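Long-range contact in calcium uptake protein 2, mitochondrial (Homo sapiens, PDB 6LB7), which probably senses calcium through its EF-hands and thereby regulates calcium uptake into mitochondria through the calcium uniporter: residues E229-G234 with V294-D299. Numbering follows the deposited sequence.
Sequences EKLSAG and VFKIFD
Lys230 and Lys296 bring the two backbones nearest, their CA atoms 6.2 Å apart, where the end of helix 220-230, with the loop that leaves it, meets helix 288-298 at the surface. The surroundings are consistent with an EF-hand helix-loop-helix: helix 288-298 enters an Asp-rich loop, in which Asp299 OD1 accepts a hydrogen bond from Gly302 N, and helix 308-320 follows. The two lysines reach past each other, Lys296 bonding Lys230 O directly, Lys230 reaching Lys296 O and Asp299 O through water. Lys296 is bent at chi2 (-82°) and again at chi4 (59°), which turns its ammonium onto the carbonyl of Lys230; NZ donates to Lys230 O at 2.9 Å, almost in line with the C=O bond (169°). At that carbonyl the helix gives way to the loop begun by Leu231. Along the aliphatic part of Lys296, its CB packs 3.7 Å from Leu231 CD2 and its CD 3.9 Å from Lys230 CB, with the Leu231 and Lys296 side chains running in opposite directions. Lys230, extended beyond CG, sends its NZ the other way, where Asn226 OD1 of its own helix also binds it. One water accepts from Lys230 NZ at 2.8 Å and donates both to Lys296 O and, at 2.8 Å, to Asp299 O.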
ATOM      1  N   GLU B 229      33.752 -15.326  -7.054  1.00 35.25           N
ATOM      2  CA  GLU B 229      34.927 -14.674  -7.602  1.00 41.80           C
ATOM      3  C   GLU B 229      35.135 -13.237  -7.143  1.00 45.93           C
ATOM      4  O   GLU B 229      36.277 -12.770  -7.155  1.00 48.36           O
ATOM      5  CB  GLU B 229      34.871 -14.713  -9.137  1.00 41.89           C
ATOM      6  CG  GLU B 229      34.989 -16.136  -9.682  1.00 43.98           C
ATOM      7  CD  GLU B 229      34.619 -16.255 -11.144  1.00 50.90           C
ATOM      8  OE1 GLU B 229      34.464 -17.407 -11.616  1.00 51.73           O
ATOM      9  OE2 GLU B 229      34.475 -15.207 -11.819  1.00 52.64           O
ATOM     10  N   LYS B 230      34.087 -12.525  -6.719  1.00 43.33           N
ATOM     11  CA  LYS B 230      34.240 -11.120  -6.363  1.00 39.19           C
ATOM     12  C   LYS B 230      34.050 -10.828  -4.886  1.00 35.28           C
ATOM     13  O   LYS B 230      34.307  -9.697  -4.462  1.00 44.22           O
ATOM     14  CB  LYS B 230      33.266 -10.255  -7.165  1.00 37.48           C
ATOM     15  CG  LYS B 230      33.390 -10.459  -8.652  1.00 45.58           C
ATOM     16  CD  LYS B 230      32.288  -9.745  -9.397  1.00 44.82           C
ATOM     17  CE  LYS B 230      32.502  -9.823 -10.900  1.00 41.34           C
ATOM     18  NZ  LYS B 230      31.283  -9.340 -11.622  1.00 50.09           N
ATOM     19  N   LEU B 231      33.611 -11.794  -4.093  1.00 39.99           N
ATOM     20  CA  LEU B 231      33.405 -11.541  -2.675  1.00 43.10           C
ATOM     21  C   LEU B 231      34.734 -11.738  -1.979  1.00 61.73           C
ATOM     22  O   LEU B 231      35.161 -12.869  -1.726  1.00 67.23           O
ATOM     23  CB  LEU B 231      32.320 -12.440  -2.091  1.00 31.14           C
ATOM     24  CG  LEU B 231      30.939 -11.936  -2.465  1.00 34.04           C
ATOM     25  CD1 LEU B 231      29.876 -12.609  -1.605  1.00 35.87           C
ATOM     26  CD2 LEU B 231      30.894 -10.422  -2.317  1.00 26.06           C
ATOM     27  N   SER B 232      35.393 -10.622  -1.690  1.00 56.56           N
ATOM     28  CA  SER B 232      36.622 -10.650  -0.922  1.00 67.13           C
ATOM     29  C   SER B 232      36.397 -11.353   0.412  1.00 68.71           C
ATOM     30  O   SER B 232      35.262 -11.566   0.857  1.00 71.29           O
ATOM     31  CB  SER B 232      37.121  -9.227  -0.686  1.00 70.42           C
ATOM     32  OG  SER B 232      36.900  -8.438  -1.843  1.00 71.42           O
ATOM     33  N   ALA B 233      37.497 -11.730   1.044  1.00 69.28           N
ATOM     34  CA  ALA B 233      37.445 -12.136   2.445  1.00 72.36           C
ATOM     35  C   ALA B 233      37.531 -10.914   3.358  1.00 74.43           C
ATOM     36  O   ALA B 233      38.284 -10.895   4.330  1.00 73.70           O
ATOM     37  CB  ALA B 233      38.556 -13.132   2.744  1.00 72.69           C
ATOM     38  N   GLY B 234      36.750  -9.878   3.038  1.00 71.94           N
ATOM     39  CA  GLY B 234      36.810  -8.598   3.725  1.00 61.20           C
ATOM     40  C   GLY B 234      36.286  -8.610   5.149  1.00 48.63           C
ATOM     41  O   GLY B 234      36.550  -9.546   5.912  1.00 49.33           O
ATOM     42  N   VAL B 294      26.170  -6.543  -1.715  1.00 20.61           N
ATOM     43  CA  VAL B 294      25.050  -6.366  -2.641  1.00 25.21           C
ATOM     44  C   VAL B 294      25.552  -5.920  -4.010  1.00 16.80           C
ATOM     45  O   VAL B 294      25.134  -6.451  -5.047  1.00 19.65           O
ATOM     46  CB  VAL B 294      24.029  -5.370  -2.070  1.00 24.41           C
ATOM     47  CG1 VAL B 294      23.088  -4.897  -3.177  1.00 24.83           C
ATOM     48  CG2 VAL B 294      23.251  -6.011  -0.938  1.00 20.44           C
ATOM     49  N   PHE B 295      26.473  -4.950  -4.036  1.00 22.92           N
ATOM     50  CA  PHE B 295      26.957  -4.442  -5.316  1.00 25.38           C
ATOM     51  C   PHE B 295      27.849  -5.454  -6.031  1.00 25.06           C
ATOM     52  O   PHE B 295      27.770  -5.588  -7.252  1.00 30.69           O
ATOM     53  CB  PHE B 295      27.674  -3.104  -5.127  1.00 27.50           C
ATOM     54  CG  PHE B 295      26.757  -1.919  -5.248  1.00 26.04           C
ATOM     55  CD1 PHE B 295      26.721  -1.174  -6.414  1.00 25.45           C
ATOM     56  CD2 PHE B 295      25.897  -1.586  -4.208  1.00 24.68           C
ATOM     57  CE1 PHE B 295      25.858  -0.095  -6.536  1.00 23.55           C
ATOM     58  CE2 PHE B 295      25.025  -0.505  -4.319  1.00 26.78           C
ATOM     59  CZ  PHE B 295      25.003   0.236  -5.481  1.00 24.69           C
ATOM     60  N   LYS B 296      28.688  -6.196  -5.302  1.00 23.56           N
ATOM     61  CA  LYS B 296      29.481  -7.218  -5.989  1.00 26.68           C
ATOM     62  C   LYS B 296      28.587  -8.268  -6.636  1.00 19.21           C
ATOM     63  O   LYS B 296      28.896  -8.770  -7.725  1.00 23.63           O
ATOM     64  CB  LYS B 296      30.474  -7.886  -5.035  1.00 31.60           C
ATOM     65  CG  LYS B 296      31.547  -6.961  -4.467  1.00 41.37           C
ATOM     66  CD  LYS B 296      32.699  -6.756  -5.425  1.00 51.91           C
ATOM     67  CE  LYS B 296      33.891  -6.117  -4.712  1.00 53.45           C
ATOM     68  NZ  LYS B 296      34.364  -6.969  -3.578  1.00 57.73           N
ATOM     69  N   ILE B 297      27.477  -8.625  -5.988  1.00 21.91           N
ATOM     70  CA  ILE B 297      26.609  -9.668  -6.545  1.00 21.64           C
ATOM     71  C   ILE B 297      25.765  -9.137  -7.703  1.00 26.76           C
ATOM     72  O   ILE B 297      25.561  -9.832  -8.709  1.00 22.17           O
ATOM     73  CB  ILE B 297      25.701 -10.268  -5.454  1.00 21.37           C
ATOM     74  CG1 ILE B 297      26.517 -10.933  -4.329  1.00 24.13           C
ATOM     75  CG2 ILE B 297      24.721 -11.275  -6.067  1.00 23.10           C
ATOM     76  CD1 ILE B 297      25.635 -11.348  -3.131  1.00 18.08           C
ATOM     77  N   PHE B 298      25.213  -7.929  -7.565  1.00 22.28           N
ATOM     78  CA  PHE B 298      24.208  -7.441  -8.498  1.00 21.05           C
ATOM     79  C   PHE B 298      24.693  -6.269  -9.359  1.00 26.60           C
ATOM     80  O   PHE B 298      23.880  -5.641 -10.034  1.00 21.57           O
ATOM     81  CB  PHE B 298      22.930  -7.054  -7.741  1.00 19.32           C
ATOM     82  CG  PHE B 298      22.270  -8.216  -7.017  1.00 16.82           C
ATOM     83  CD1 PHE B 298      22.484  -8.414  -5.657  1.00 16.30           C
ATOM     84  CD2 PHE B 298      21.431  -9.092  -7.697  1.00 22.20           C
ATOM     85  CE1 PHE B 298      21.884  -9.468  -4.980  1.00 22.15           C
ATOM     86  CE2 PHE B 298      20.823 -10.156  -7.027  1.00 28.81           C
ATOM     87  CZ  PHE B 298      21.047 -10.340  -5.667  1.00 23.27           C
ATOM     88  N   ASP B 299      25.987  -5.949  -9.358  1.00 29.61           N
ATOM     89  CA  ASP B 299      26.511  -5.080 -10.420  1.00 30.91           C
ATOM     90  C   ASP B 299      26.840  -6.000 -11.582  1.00 24.83           C
ATOM     91  O   ASP B 299      27.905  -6.617 -11.636  1.00 33.48           O
ATOM     92  CB  ASP B 299      27.721  -4.269  -9.968  1.00 31.73           C
ATOM     93  CG  ASP B 299      28.395  -3.512 -11.131  1.00 41.95           C
ATOM     94  OD1 ASP B 299      27.820  -3.436 -12.236  1.00 37.48           O
ATOM     95  OD2 ASP B 299      29.499  -2.971 -10.935  1.00 44.60           O
TER
HETATM   96  O   HOH W   1      29.977  -7.491  -9.905  1.00 35.14           O
HETATM   97  O   HOH W   2      29.929  -7.322 -13.442  1.00 47.36           O